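Local coordinates for tyrosine recombinase XerH (PDB 5JK0), which cuts and rejoins DNA as a site-specific tyrosine recombinase that acts in chromosome segregation in Helicobacter pylori, at residues D[3-6]-D[7-10]; D[51-54]-D[55-59]; D[84-87]-D[88-92]. All blocks are in the same frame, centred on the assembly; numbering follows the deposited sequence.

Contact 1 (D[3-6]-D[7-10]); sequences KHPL and EELK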
# COMPACT_ATOMS: atom_id res chain seq x y z
N LYS D 3 -28.05 -26.41 12.24
CA LYS D 3 -28.29 -25.48 11.14
C LYS D 3 -29.79 -25.25 10.96
O LYS D 3 -30.61 -26.11 11.28
CB LYS D 3 -27.68 -26.00 9.84
CG LYS D 3 -26.16 -26.09 9.86
CD LYS D 3 -25.60 -26.33 8.47
CE LYS D 3 -24.08 -26.37 8.49
NZ LYS D 3 -23.50 -26.45 7.12
N HIS D 4 -30.14 -24.07 10.44
CA HIS D 4 -31.54 -23.72 10.22
C HIS D 4 -31.74 -23.29 8.77
O HIS D 4 -30.79 -22.89 8.11
CB HIS D 4 -31.97 -22.60 11.17
CG HIS D 4 -31.64 -22.86 12.61
ND1 HIS D 4 -32.50 -23.53 13.45
CD2 HIS D 4 -30.55 -22.54 13.34
CE1 HIS D 4 -31.95 -23.61 14.65
NE2 HIS D 4 -30.77 -23.02 14.61
N PRO D 5 -32.98 -23.38 8.27
CA PRO D 5 -33.26 -22.81 6.95
C PRO D 5 -33.03 -21.30 6.95
O PRO D 5 -33.13 -20.67 8.00
CB PRO D 5 -34.74 -23.14 6.73
CG PRO D 5 -35.00 -24.32 7.61
CD PRO D 5 -34.13 -24.12 8.81
N LEU D 6 -32.71 -20.74 5.78
CA LEU D 6 -32.45 -19.31 5.68
C LEU D 6 -33.67 -18.48 6.07
O LEU D 6 -33.58 -17.56 6.88
CB LEU D 6 -32.01 -18.94 4.26
CG LEU D 6 -31.67 -17.46 4.05
CD1 LEU D 6 -30.40 -17.09 4.81
CD2 LEU D 6 -31.52 -17.13 2.57
N GLU D 7 -34.82 -18.83 5.50
CA GLU D 7 -36.05 -18.08 5.72
C GLU D 7 -37.13 -18.98 6.32
O GLU D 7 -37.72 -19.80 5.62
CB GLU D 7 -36.53 -17.46 4.42
CG GLU D 7 -35.51 -16.54 3.76
CD GLU D 7 -35.94 -16.06 2.39
OE1 GLU D 7 -36.29 -14.86 2.27
OE2 GLU D 7 -35.94 -16.87 1.44
N GLU D 8 -37.39 -18.81 7.61
CA GLU D 8 -38.38 -19.62 8.31
C GLU D 8 -39.66 -18.84 8.59
O GLU D 8 -40.70 -19.42 8.89
CB GLU D 8 -37.80 -20.15 9.62
CG GLU D 8 -36.71 -21.20 9.45
CD GLU D 8 -36.16 -21.69 10.77
OE1 GLU D 8 -36.31 -22.89 11.07
OE2 GLU D 8 -35.58 -20.87 11.52
N LEU D 9 -39.57 -17.51 8.49
CA LEU D 9 -40.71 -16.65 8.78
C LEU D 9 -41.20 -15.92 7.53
O LEU D 9 -40.51 -15.90 6.51
CB LEU D 9 -40.35 -15.64 9.87
CG LEU D 9 -39.77 -16.20 11.17
CD1 LEU D 9 -39.37 -15.08 12.11
CD2 LEU D 9 -40.77 -17.14 11.84
N LYS D 10 -42.38 -15.33 7.62
CA LYS D 10 -42.93 -14.55 6.51
C LYS D 10 -42.36 -13.14 6.51
O LYS D 10 -42.30 -12.48 5.47
CB LYS D 10 -44.46 -14.51 6.59
O HOH W 1 -34.05 -18.94 10.07

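Contact 2 (D[51-54]-D[55-59]); sequences QACS and SSQLE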
# COMPACT_ATOMS: atom_id res chain seq x y z
N GLN D 51 -33.65 -18.17 22.56
CA GLN D 51 -34.97 -17.94 21.99
C GLN D 51 -34.97 -16.69 21.12
O GLN D 51 -34.02 -15.91 21.14
CB GLN D 51 -36.02 -17.82 23.09
N ALA D 52 -36.04 -16.51 20.35
CA ALA D 52 -36.17 -15.34 19.49
C ALA D 52 -36.36 -14.08 20.32
O ALA D 52 -37.24 -14.02 21.19
CB ALA D 52 -37.33 -15.51 18.52
N CYS D 53 -35.54 -13.07 20.06
CA CYS D 53 -35.61 -11.82 20.81
C CYS D 53 -35.88 -10.63 19.89
O CYS D 53 -35.55 -10.67 18.70
CB CYS D 53 -34.32 -11.58 21.59
SG CYS D 53 -33.82 -12.95 22.65
N SER D 54 -36.48 -9.59 20.44
CA SER D 54 -36.68 -8.35 19.70
C SER D 54 -35.37 -7.56 19.71
O SER D 54 -34.42 -7.94 20.39
CB SER D 54 -37.81 -7.52 20.30
OG SER D 54 -37.48 -7.05 21.60
N SER D 55 -35.34 -6.46 18.95
CA SER D 55 -34.14 -5.63 18.88
C SER D 55 -33.82 -5.03 20.24
O SER D 55 -32.66 -4.94 20.63
CB SER D 55 -34.33 -4.52 17.85
OG SER D 55 -33.17 -3.69 17.78
N SER D 56 -34.86 -4.62 20.96
CA SER D 56 -34.70 -4.04 22.29
C SER D 56 -34.16 -5.07 23.27
O SER D 56 -33.35 -4.75 24.15
CB SER D 56 -36.03 -3.48 22.79
OG SER D 56 -35.90 -2.99 24.12
N GLN D 57 -34.60 -6.32 23.12
CA GLN D 57 -34.16 -7.40 24.00
C GLN D 57 -32.71 -7.79 23.72
O GLN D 57 -31.95 -8.06 24.64
CB GLN D 57 -35.08 -8.61 23.86
CG GLN D 57 -36.49 -8.36 24.36
CD GLN D 57 -37.42 -9.54 24.11
OE1 GLN D 57 -37.01 -10.57 23.57
NE2 GLN D 57 -38.68 -9.40 24.51
N LEU D 58 -32.34 -7.82 22.44
CA LEU D 58 -30.96 -8.14 22.06
C LEU D 58 -29.99 -7.09 22.58
O LEU D 58 -28.87 -7.41 22.98
CB LEU D 58 -30.83 -8.26 20.54
CG LEU D 58 -31.44 -9.50 19.89
CD1 LEU D 58 -31.16 -9.50 18.40
CD2 LEU D 58 -30.90 -10.76 20.54
N GLU D 59 -30.43 -5.84 22.57
CA GLU D 59 -29.60 -4.74 23.06
C GLU D 59 -29.34 -4.86 24.55
O GLU D 59 -28.21 -4.68 25.01
CB GLU D 59 -30.28 -3.40 22.75
CG GLU D 59 -29.52 -2.19 23.27
CD GLU D 59 -30.22 -0.89 22.95
OE1 GLU D 59 -31.18 -0.91 22.15
OE2 GLU D 59 -29.82 0.16 23.50

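Contact 3 (D[84-87]-D[88-92]); sequences HEYF and SKARL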
# COMPACT_ATOMS: atom_id res chain seq x y z
N HIS D 84 -30.14 -3.79 11.42
CA HIS D 84 -31.52 -4.26 11.50
C HIS D 84 -32.48 -3.08 11.44
O HIS D 84 -33.49 -3.13 10.73
CB HIS D 84 -31.75 -5.06 12.78
CG HIS D 84 -33.20 -5.28 13.09
ND1 HIS D 84 -33.91 -4.48 13.96
CD2 HIS D 84 -34.08 -6.20 12.62
CE1 HIS D 84 -35.16 -4.90 14.03
NE2 HIS D 84 -35.29 -5.94 13.22
N GLU D 85 -32.16 -2.02 12.18
CA GLU D 85 -32.94 -0.79 12.16
C GLU D 85 -32.99 -0.21 10.75
O GLU D 85 -34.04 0.25 10.29
CB GLU D 85 -32.36 0.23 13.13
CG GLU D 85 -33.00 1.60 13.07
CD GLU D 85 -32.29 2.62 13.94
OE1 GLU D 85 -32.68 2.76 15.12
OE2 GLU D 85 -31.35 3.27 13.45
N TYR D 86 -31.85 -0.23 10.07
CA TYR D 86 -31.75 0.23 8.70
C TYR D 86 -32.62 -0.61 7.77
O TYR D 86 -33.44 -0.08 7.02
CB TYR D 86 -30.29 0.19 8.23
CG TYR D 86 -30.11 0.28 6.73
CD1 TYR D 86 -30.16 1.51 6.07
CD2 TYR D 86 -29.88 -0.86 5.96
CE1 TYR D 86 -29.99 1.60 4.70
CE2 TYR D 86 -29.72 -0.78 4.59
CZ TYR D 86 -29.78 0.45 3.97
OH TYR D 86 -29.61 0.53 2.60
N PHE D 87 -32.44 -1.93 7.82
CA PHE D 87 -33.11 -2.84 6.91
C PHE D 87 -34.63 -2.81 7.06
O PHE D 87 -35.36 -2.97 6.08
CB PHE D 87 -32.60 -4.27 7.12
CG PHE D 87 -33.22 -5.28 6.19
CD1 PHE D 87 -32.79 -5.39 4.88
CD2 PHE D 87 -34.24 -6.11 6.63
CE1 PHE D 87 -33.36 -6.32 4.02
CE2 PHE D 87 -34.82 -7.03 5.78
CZ PHE D 87 -34.38 -7.14 4.48
N SER D 88 -35.11 -2.60 8.28
CA SER D 88 -36.54 -2.62 8.55
C SER D 88 -37.27 -1.47 7.85
O SER D 88 -38.44 -1.61 7.48
CB SER D 88 -36.80 -2.56 10.06
OG SER D 88 -36.30 -1.36 10.62
N LYS D 89 -36.59 -0.35 7.67
CA LYS D 89 -37.20 0.81 7.03
C LYS D 89 -36.75 0.98 5.59
O LYS D 89 -37.46 1.58 4.78
CB LYS D 89 -36.89 2.08 7.83
CG LYS D 89 -35.41 2.38 7.99
CD LYS D 89 -35.19 3.65 8.80
CE LYS D 89 -33.71 3.97 8.94
NZ LYS D 89 -33.49 5.22 9.71
N ALA D 90 -35.57 0.45 5.25
CA ALA D 90 -35.02 0.62 3.92
C ALA D 90 -35.57 -0.41 2.93
O ALA D 90 -35.64 -0.14 1.73
CB ALA D 90 -33.50 0.53 3.96
N ARG D 91 -35.95 -1.58 3.42
CA ARG D 91 -36.43 -2.65 2.55
C ARG D 91 -37.76 -2.28 1.89
O ARG D 91 -38.16 -2.90 0.91
CB ARG D 91 -36.59 -3.96 3.33
CG ARG D 91 -37.88 -4.05 4.14
CD ARG D 91 -38.09 -5.45 4.70
NE ARG D 91 -39.43 -5.61 5.27
CZ ARG D 91 -40.49 -6.00 4.57
NH1 ARG D 91 -40.38 -6.27 3.28
NH2 ARG D 91 -41.67 -6.12 5.17
N LEU D 92 -38.43 -1.27 2.43
CA LEU D 92 -39.75 -0.88 1.94
C LEU D 92 -39.70 0.29 0.96
O LEU D 92 -40.60 0.45 0.13
CB LEU D 92 -40.66 -0.52 3.11
CG LEU D 92 -40.98 -1.63 4.12
CD1 LEU D 92 -41.85 -1.11 5.24
CD2 LEU D 92 -41.64 -2.81 3.42

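Contact 1 (D[3-6]-D[7-10])
Pro5 and Glu8 make the close side-chain contact on the outer side of this local turn. The carboxylate of Glu8 reaches back across the proline ring, and its OE1 comes to 3.4 Å from Pro5 CD. Nearer the backbone, Glu8 CG rests 3.9 Å from Pro5 CB. The side chain gets there with CG beside its own backbone N (chi1 -69°) and an extended chain beyond. His4 adds a looser touch, its CB 4.0 Å from Glu8 OE2. Pro5 and Glu8 are exposed.

One ordered water joins the two ends of the turn. It donates to Pro5 O at 2.9 Å and to Glu8 OE2 at 2.9 Å. Glu8 OE2 also forms a salt bridge with Arg22 of helix 12-30, which, with the water, should limit the rotation of the carboxylate. The residues belong to the irregular lead into that helix, in the SAM-like N-terminal region of a phage-integrase family protein. Asn15 OD1 of its first turn accepts from Leu9 N.

The inner side of the turn is the buried one. Here Leu6 and Glu7 point the same way, side by side, with Leu6 CG 4.0 Å from Glu7 CG. Leu6 is buried against Ile140 of helix 123-143, with its carbonyl oxygen bonded to Trp19 NE1, while Glu7 OE1 is hydrogen-bonded to Ser101 OG and Leu102 N.

Contact 2 (D[51-54]-D[55-59])
Ser54 and Gln57 hold each other at the start of helix 55-68. Gln57 N donates to Ser54 OG over 3.3 Å, a weak bond. In return Ser54 N donates to Gln57 OE1, also at 3.3 Å and also weak. Ser54 OG further lies 3.2 Å from Gln57 CG, so the hydroxyl sits against the glutamine chain as well as its backbone N-H. The serine can do this because OG stands between its backbone N and carbonyl carbon (chi1 66°), turned toward the first turn of the helix.

This reciprocal pair is a capping box, with Ser54 as the N-cap. The first regular helical bond starts at the same residue: Leu58 N donates to Ser54 O at 2.9 Å with an N-H...O angle of 159°.

Around the box, Cys53 supplies the next layer. Its CA is 3.3 Å from Gln57 OE1, so the amide oxygen lies against the backbone just before the cap. Cys53 CB meets Leu58 CD2 at 3.7 Å in an apolar contact. Leu58 is buried, and it packs on Leu17 of helix 12-30 and Leu81 of helix 74-93. The bound DNA comes within about 4 Å of the nearest atom of the two segments.

Contact 3 (D[84-87]-D[88-92])
Tyr86 O takes two backbone N-H groups. Ala90 N donates at 2.8 Å, nearly in line with the carbonyl (C=O...N angle 165°). Lys89 N donates at 3.2 Å from above the carbonyl plane. Ser88 N bonds to His84 O, and Arg91 N to Phe87 O.

Two side-chain pairs pack four residues apart. Ala90 CB sits over one face of the Tyr86 ring, 3.8 Å from its centroid, a CH-pi contact. Arg91 CB lies over a face of the Phe87 ring, 4.1 Å from the centroid. Farther out, Arg91 CD reaches Phe87 CE2 at 3.8 Å. The arginine takes this course because its CG lies between the backbone N and carbonyl carbon (chi1 81°). Its guanidinium NH1 goes on to donate to Phe99 O and Asn100 OD1.

The Tyr86 ring also meets Phe113 of helix 107-117, and Phe43 of the third subunit packs on Tyr86 and Ala90. Lys89 makes a cation-pi contact with that same Phe43. The aliphatic-over-aromatic i to i+4 packing runs along the last turns of alpha helix 74-93 in the helical core-binding domain, at a subunit interface.

The three contacts follow one another along the chain. Contact 1 lies in the loop before helix 12-30, contact 2 at the start of helix 55-68, and contact 3 near the end of helix 74-93. Their centres are 16 to 19 Å apart, on the same side of the chain's centre. Contacts 2 and 3 touch where Ser55 CB meets His84 ND1 at 3.9 Å. Contact 1 touches neither, but residues of all three contacts pack on helix 12-30. Contacts 2 and 3 belong to the core-binding region; contact 2 comes near the DNA, and contact 3 meets another subunit. All three lie away from the predicted catalytic residues.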